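Local atomic coordinates of nitrogenase iron-molybdenum cofactor biosynthesis protein NifB (Methanothermobacter thermautotrophicus, PDB entry 7JMA), a protein that probably inserts a carbide by radical SAM chemistry while fusing two [4Fe-4S] clusters into the [8Fe-9S-C] precursor of the nitrogenase iron-molybdenum cofactor. Residues A[165-168]-A[169-173]; A[210-213]-A[214-217]; A[181-184]-A[185-189]. All coordinates share one frame; numbering follows the deposited sequence.

How the contacts relate
Along the chain the order is contact 1, contact 3, contact 2, each finished before the next begins, so none nests in or crosses another. Each closes no more than a helical turn or the turn that ends a helix. Contacts 1 and 3 occupy the two ends of helix 166-186: contact 1 takes the chain out of strand 162-165, and contact 3 hands it on to strand 190-197. Contact 2 ends the next long helix, 206-216, ahead of strand 220-225. Contacts 2 and 3 meet side by side through the R216-E182 salt bridge and the packing of V213 and R216 on I181, which ties the two helices together; contact 1 touches neither.

Contact 1: residues A[165-168]-A[169-173]; sequences HGRE and AFEVL
E171 N gives the shortest sound bond here, 2.9 Å to R167 O, and the two side chains of this pair meet again further out. E171 CG lies 3.3 Å from the same R167 O, and from there the glutamate runs out extended and slants across the arginine, OE2 against R167 CG and CD. It starts on this course because CG stands beside its own backbone N (chi1 -71°), on the side facing the preceding turn. R167 leaves the helix almost straight and bends only at chi3 (-115°), which turns the guanidinium back toward the glutamate. R167 NH1 then reaches E171 OE2 at 3.1 Å, a salt bridge whose hydrogen bond is weak and bent; carboxylate and guanidinium planes stand 83° apart. The arginine's NE has a further partner, a long and weak ion pair with E151.

One residue on, E168 O accepts V172 N at 3.0 Å and is also touched by V172 CG2. A169 tucks its methyl against G166 O, while its N bonds to H165 O at 3.2 Å, ahead of the bond from F170 N to G166 O. G166, with positive phi, lies where the chain passes from strand 162-165 toward the helix. A169 and V172 rest on Y164, and F170 lies on Y154 with its side chain about 9 Å from that of C42, which binds a [4Fe-4S] cluster in another structure of this protein; none is bound here. The whole is an opening helical turn braced by an i to i+4 salt bridge, at the start of a helix of the radical SAM domain.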
loop_
_atom_site.group_PDB
_atom_site.type_symbol
_atom_site.label_atom_id
_atom_site.label_comp_id
_atom_site.label_asym_id
_atom_site.label_seq_id
_atom_site.Cartn_x
_atom_site.Cartn_y
_atom_site.Cartn_z
ATOM N N HIS A 165 15.105 -0.451 14.106
ATOM C CA HIS A 165 14.217 0.182 15.068
ATOM C C HIS A 165 14.171 1.684 14.864
ATOM O O HIS A 165 15.122 2.291 14.364
ATOM C CB HIS A 165 14.654 -0.056 16.508
ATOM C CG HIS A 165 14.715 -1.490 16.886
ATOM N ND1 HIS A 165 13.667 -2.133 17.512
ATOM C CD2 HIS A 165 15.690 -2.414 16.727
ATOM C CE1 HIS A 165 14.002 -3.390 17.733
ATOM N NE2 HIS A 165 15.221 -3.586 17.264
ATOM N N GLY A 166 13.056 2.265 15.291
ATOM C CA GLY A 166 12.989 3.701 15.499
ATOM C C GLY A 166 13.233 4.467 14.223
ATOM O O GLY A 166 12.676 4.158 13.160
ATOM N N ARG A 167 14.078 5.492 14.329
ATOM C CA ARG A 167 14.286 6.380 13.195
ATOM C C ARG A 167 14.899 5.634 12.019
ATOM O O ARG A 167 14.472 5.817 10.872
ATOM C CB ARG A 167 15.163 7.557 13.607
ATOM C CG ARG A 167 15.369 8.555 12.485
ATOM C CD ARG A 167 16.379 9.615 12.877
ATOM N NE ARG A 167 15.759 10.932 12.942
ATOM C CZ ARG A 167 15.983 11.905 12.067
ATOM N NH1 ARG A 167 16.820 11.713 11.054
ATOM N NH2 ARG A 167 15.370 13.071 12.207
ATOM N N GLU A 168 15.879 4.761 12.286
ATOM C CA GLU A 168 16.484 3.987 11.206
ATOM C C GLU A 168 15.456 3.104 10.514
ATOM O O GLU A 168 15.518 2.909 9.296
ATOM C CB GLU A 168 17.638 3.140 11.731
ATOM C CG GLU A 168 18.415 2.448 10.621
ATOM C CD GLU A 168 19.717 1.826 11.096
ATOM O OE1 GLU A 168 20.750 2.026 10.416
ATOM O OE2 GLU A 168 19.709 1.133 12.138
ATOM N N ALA A 169 14.509 2.546 11.274
ATOM C CA ALA A 169 13.446 1.762 10.649
ATOM C C ALA A 169 12.666 2.600 9.633
ATOM O O ALA A 169 12.465 2.179 8.487
ATOM C CB ALA A 169 12.508 1.189 11.717
ATOM N N PHE A 170 12.212 3.789 10.034
ATOM C CA PHE A 170 11.470 4.621 9.093
ATOM C C PHE A 170 12.329 5.030 7.902
ATOM O O PHE A 170 11.838 5.106 6.764
ATOM C CB PHE A 170 10.921 5.876 9.767
ATOM C CG PHE A 170 10.323 6.829 8.778
ATOM C CD1 PHE A 170 9.086 6.558 8.214
ATOM C CD2 PHE A 170 11.032 7.945 8.347
ATOM C CE1 PHE A 170 8.534 7.423 7.262
ATOM C CE2 PHE A 170 10.488 8.801 7.403
ATOM C CZ PHE A 170 9.238 8.536 6.862
ATOM N N GLU A 171 13.599 5.357 8.141
ATOM C CA GLU A 171 14.434 5.815 7.037
ATOM C C GLU A 171 14.598 4.724 5.983
ATOM O O GLU A 171 14.591 5.005 4.778
ATOM C CB GLU A 171 15.785 6.283 7.570
ATOM C CG GLU A 171 15.678 7.596 8.338
ATOM C CD GLU A 171 16.967 7.996 9.024
ATOM O OE1 GLU A 171 17.828 7.115 9.257
ATOM O OE2 GLU A 171 17.116 9.200 9.326
ATOM N N VAL A 172 14.723 3.472 6.425
ATOM C CA VAL A 172 14.803 2.343 5.503
ATOM C C VAL A 172 13.478 2.158 4.766
ATOM O O VAL A 172 13.447 2.030 3.532
ATOM C CB VAL A 172 15.205 1.067 6.270
ATOM C CG1 VAL A 172 15.079 -0.169 5.368
ATOM C CG2 VAL A 172 16.614 1.193 6.830
ATOM N N LEU A 173 12.361 2.152 5.508
ATOM C CA LEU A 173 11.050 2.015 4.876
ATOM C C LEU A 173 10.813 3.150 3.887
ATOM O O LEU A 173 10.389 2.923 2.746
ATOM C CB LEU A 173 9.948 1.997 5.927
ATOM C CG LEU A 173 8.524 2.014 5.378
ATOM C CD1 LEU A 173 8.237 0.806 4.454
ATOM C CD2 LEU A 173 7.511 2.086 6.499
#

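Contact 2: residues A[210-213]-A[214-217]; sequences AREV and KKRG
E212 and R216, one helical turn apart, lean together with their flat ends turned steeply against each other, carboxylate and guanidinium planes 76° apart. Even so, E212 OE1 sits at the guanidinium edge, close to its plane. R216 NE donates to it at 3.0 Å along a fairly straight line (162°), into the lone pair that faces away from OE2; R216 NH2 adds only a weak bond at 3.4 Å. The glutamate gets there by a kink at chi2 (56°), which swings the carboxylate forward, toward K215 and R216. The arginine bends at chi2 too, and its CG presses on E212 O at 3.1 Å. E212 OE2 looks toward K215, whose NZ is 3.9 Å off, a long salt bridge that makes E212 the hub of a three-residue network.

The backbone ends the helix here. V213 O receives weak bonds from both R216 N and G217 N, and G217 N also bonds to K214 O at 3.2 Å. With its positive phi, G217 closes the last turn in a Schellman motif.

R216 NH1 is held from outside by a salt bridge to E182 of helix 166-186, whose L178 and I181 also touch the arginine. V213 packs on I181, and A210 and K214 lie against I254. Helix 206-216 links the parallel strands 190-197 and 220-225 as the connecting helix of a beta-alpha-beta unit, flanked by helix 166-186.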
loop_
_atom_site.group_PDB
_atom_site.type_symbol
_atom_site.label_atom_id
_atom_site.label_comp_id
_atom_site.label_asym_id
_atom_site.label_seq_id
_atom_site.Cartn_x
_atom_site.Cartn_y
_atom_site.Cartn_z
ATOM N N ALA A 210 2.232 14.412 -0.401
ATOM C CA ALA A 210 1.681 14.504 -1.749
ATOM C C ALA A 210 2.705 15.062 -2.725
ATOM O O ALA A 210 2.860 14.541 -3.833
ATOM C CB ALA A 210 0.417 15.364 -1.737
ATOM N N ARG A 211 3.417 16.122 -2.333
ATOM C CA ARG A 211 4.437 16.676 -3.221
ATOM C C ARG A 211 5.513 15.640 -3.524
ATOM O O ARG A 211 5.933 15.491 -4.677
ATOM C CB ARG A 211 5.055 17.930 -2.602
ATOM C CG ARG A 211 4.140 19.134 -2.592
ATOM C CD ARG A 211 4.864 20.360 -2.059
ATOM N NE ARG A 211 3.935 21.302 -1.448
ATOM C CZ ARG A 211 3.263 22.232 -2.121
ATOM N NH1 ARG A 211 3.420 22.351 -3.435
ATOM N NH2 ARG A 211 2.437 23.047 -1.480
ATOM N N GLU A 212 5.947 14.886 -2.501
ATOM C CA GLU A 212 7.025 13.924 -2.698
ATOM C C GLU A 212 6.584 12.762 -3.582
ATOM O O GLU A 212 7.322 12.340 -4.481
ATOM C CB GLU A 212 7.519 13.390 -1.353
ATOM C CG GLU A 212 8.789 12.573 -1.468
ATOM C CD GLU A 212 9.924 13.337 -2.143
ATOM O OE1 GLU A 212 10.655 12.719 -2.951
ATOM O OE2 GLU A 212 10.084 14.547 -1.861
ATOM N N VAL A 213 5.402 12.200 -3.324
ATOM C CA VAL A 213 5.022 11.030 -4.110
ATOM C C VAL A 213 4.633 11.447 -5.523
ATOM O O VAL A 213 4.792 10.668 -6.464
ATOM C CB VAL A 213 3.908 10.209 -3.426
ATOM C CG1 VAL A 213 4.367 9.722 -2.024
ATOM C CG2 VAL A 213 2.578 10.983 -3.355
ATOM N N LYS A 214 4.137 12.671 -5.701
ATOM C CA LYS A 214 3.876 13.158 -7.055
ATOM C C LYS A 214 5.173 13.256 -7.847
ATOM O O LYS A 214 5.224 12.881 -9.029
ATOM C CB LYS A 214 3.176 14.513 -7.003
ATOM C CG LYS A 214 3.008 15.162 -8.369
ATOM C CD LYS A 214 1.548 15.297 -8.742
ATOM C CE LYS A 214 1.388 15.826 -10.166
ATOM N NZ LYS A 214 1.488 14.714 -11.158
ATOM N N LYS A 215 6.241 13.737 -7.198
ATOM C CA LYS A 215 7.551 13.820 -7.843
ATOM C C LYS A 215 8.064 12.443 -8.259
ATOM O O LYS A 215 8.800 12.331 -9.249
ATOM C CB LYS A 215 8.548 14.493 -6.897
ATOM C CG LYS A 215 9.907 14.801 -7.502
ATOM C CD LYS A 215 10.885 15.322 -6.450
ATOM C CE LYS A 215 10.202 16.256 -5.457
ATOM N NZ LYS A 215 11.186 17.061 -4.676
ATOM N N ARG A 216 7.687 11.392 -7.527
ATOM C CA ARG A 216 8.160 10.032 -7.784
ATOM C C ARG A 216 7.305 9.288 -8.798
ATOM O O ARG A 216 7.697 8.199 -9.226
ATOM C CB ARG A 216 8.187 9.199 -6.492
ATOM C CG ARG A 216 8.967 9.807 -5.315
ATOM C CD ARG A 216 10.450 9.542 -5.392
ATOM N NE ARG A 216 11.145 10.094 -4.232
ATOM C CZ ARG A 216 12.234 9.553 -3.700
ATOM N NH1 ARG A 216 12.750 8.448 -4.234
ATOM N NH2 ARG A 216 12.802 10.107 -2.629
ATOM N N GLY A 217 6.140 9.822 -9.155
ATOM C CA GLY A 217 5.331 9.202 -10.183
ATOM C C GLY A 217 3.968 8.681 -9.750
ATOM O O GLY A 217 3.285 8.038 -10.557
#

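Contact 3: residues A[181-184]-A[185-189]; sequences IEKL and AERGI
R187 NH1 reaches back one turn to K183 O, and this polar bond is short, 2.7 Å, and fairly straight at 155°. The carbonyl oxygen lies at the edge of the guanidinium and close to its plane. R187 can do this because its chain runs extended from CG to NE, passing K183 O with CD at 3.2 Å. The same NH1 also donates to E186 OE1 at 2.8 Å, this time tilted from the guanidinium plane, so the nitrogen is shared between a backbone oxygen and a salt bridge. E186 CG stands between the backbone N and the carbonyl carbon (chi1 70°), which sends its carboxylate back alongside K183. The rest of the guanidinium is engaged elsewhere: NH2 forms a salt bridge with D128 of helix 123-132.

Backbone bonds finish the helix. L184 O is gripped twice, by R187 N at 3.0 Å and by I189 N at 3.2 Å, the two donors arriving from opposite faces of its carbonyl plane. Together with the bond from G188 N to A185 O, the I189 bond makes a Schellman motif, with G188 at positive phi as the C-prime residue; the chain is thereby turned into strand 190-197.

Apolar contact follows from that turn. It brings I189 CD1 to 3.7 Å from L184 CD2, the two side chains crossing at a slant, and both also touch V138 of strand 137-141. L184 reaches further, onto A127 and L130 of helix 123-132. The I189 side chain is about 8 Å from that of C115, which binds a [4Fe-4S] cluster in another structure of this protein, with none bound here.

Of like charge, K183 and R187 lie side by side, with K183 NZ 4.7 Å from R187 NH2; the lysine's NZ is held by P124 O, as NH2 is by D128.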
loop_
_atom_site.group_PDB
_atom_site.type_symbol
_atom_site.label_atom_id
_atom_site.label_comp_id
_atom_site.label_asym_id
_atom_site.label_seq_id
_atom_site.Cartn_x
_atom_site.Cartn_y
_atom_site.Cartn_z
ATOM N N ILE A 181 7.913 3.517 -5.601
ATOM C CA ILE A 181 6.923 4.249 -6.385
ATOM C C ILE A 181 7.500 4.578 -7.750
ATOM O O ILE A 181 6.848 4.395 -8.788
ATOM C CB ILE A 181 6.480 5.525 -5.640
ATOM C CG1 ILE A 181 5.677 5.173 -4.381
ATOM C CG2 ILE A 181 5.651 6.435 -6.546
ATOM C CD1 ILE A 181 5.373 6.405 -3.531
ATOM N N GLU A 182 8.744 5.073 -7.777
ATOM C CA GLU A 182 9.256 5.465 -9.090
ATOM C C GLU A 182 9.543 4.246 -9.958
ATOM O O GLU A 182 9.348 4.294 -11.172
ATOM C CB GLU A 182 10.491 6.357 -8.978
ATOM C CG GLU A 182 11.398 6.191 -7.826
ATOM C CD GLU A 182 12.420 7.322 -7.752
ATOM O OE1 GLU A 182 12.577 7.925 -6.668
ATOM O OE2 GLU A 182 13.058 7.616 -8.786
ATOM N N LYS A 183 9.972 3.136 -9.358
ATOM C CA LYS A 183 10.215 1.930 -10.147
ATOM C C LYS A 183 8.928 1.361 -10.722
ATOM O O LYS A 183 8.923 0.857 -11.851
ATOM C CB LYS A 183 10.914 0.873 -9.285
ATOM C CG LYS A 183 12.402 1.178 -9.079
ATOM C CD LYS A 183 13.119 0.049 -8.333
ATOM C CE LYS A 183 13.495 -1.082 -9.271
ATOM N NZ LYS A 183 14.814 -1.673 -8.913
ATOM N N LEU A 184 7.840 1.380 -9.946
ATOM C CA LEU A 184 6.549 0.964 -10.487
ATOM C C LEU A 184 6.099 1.909 -11.589
ATOM O O LEU A 184 5.699 1.475 -12.677
ATOM C CB LEU A 184 5.482 0.955 -9.400
ATOM C CG LEU A 184 5.673 -0.108 -8.317
ATOM C CD1 LEU A 184 4.550 0.081 -7.320
ATOM C CD2 LEU A 184 5.666 -1.501 -8.925
ATOM N N ALA A 185 6.108 3.208 -11.296
ATOM C CA ALA A 185 5.567 4.186 -12.239
ATOM C C ALA A 185 6.276 4.129 -13.585
ATOM O O ALA A 185 5.634 4.305 -14.632
ATOM C CB ALA A 185 5.662 5.594 -11.645
ATOM N N GLU A 186 7.605 3.933 -13.588
ATOM C CA GLU A 186 8.331 3.937 -14.855
ATOM C C GLU A 186 8.031 2.693 -15.683
ATOM O O GLU A 186 8.272 2.686 -16.895
ATOM C CB GLU A 186 9.830 4.087 -14.607
ATOM C CG GLU A 186 10.503 2.902 -13.980
ATOM C CD GLU A 186 11.902 3.241 -13.470
ATOM O OE1 GLU A 186 12.627 2.311 -13.053
ATOM O OE2 GLU A 186 12.274 4.438 -13.487
ATOM N N ARG A 187 7.480 1.658 -15.056
ATOM C CA ARG A 187 7.057 0.442 -15.732
ATOM C C ARG A 187 5.589 0.462 -16.134
ATOM O O ARG A 187 5.089 -0.540 -16.655
ATOM C CB ARG A 187 7.349 -0.776 -14.838
ATOM C CG ARG A 187 8.816 -1.132 -14.798
ATOM C CD ARG A 187 9.226 -1.848 -13.520
ATOM N NE ARG A 187 10.653 -2.167 -13.544
ATOM C CZ ARG A 187 11.620 -1.330 -13.171
ATOM N NH1 ARG A 187 11.324 -0.113 -12.729
ATOM N NH2 ARG A 187 12.892 -1.713 -13.237
ATOM N N GLY A 188 4.891 1.586 -15.959
ATOM C CA GLY A 188 3.520 1.693 -16.393
ATOM C C GLY A 188 2.493 1.291 -15.366
ATOM O O GLY A 188 1.295 1.408 -15.638
ATOM N N ILE A 189 2.916 0.848 -14.182
ATOM C CA ILE A 189 1.966 0.432 -13.163
ATOM C C ILE A 189 1.399 1.675 -12.500
ATOM O O ILE A 189 2.156 2.577 -12.122
ATOM C CB ILE A 189 2.649 -0.474 -12.131
ATOM C CG1 ILE A 189 3.032 -1.797 -12.810
ATOM C CG2 ILE A 189 1.758 -0.610 -10.919
ATOM C CD1 ILE A 189 4.012 -2.658 -12.013
#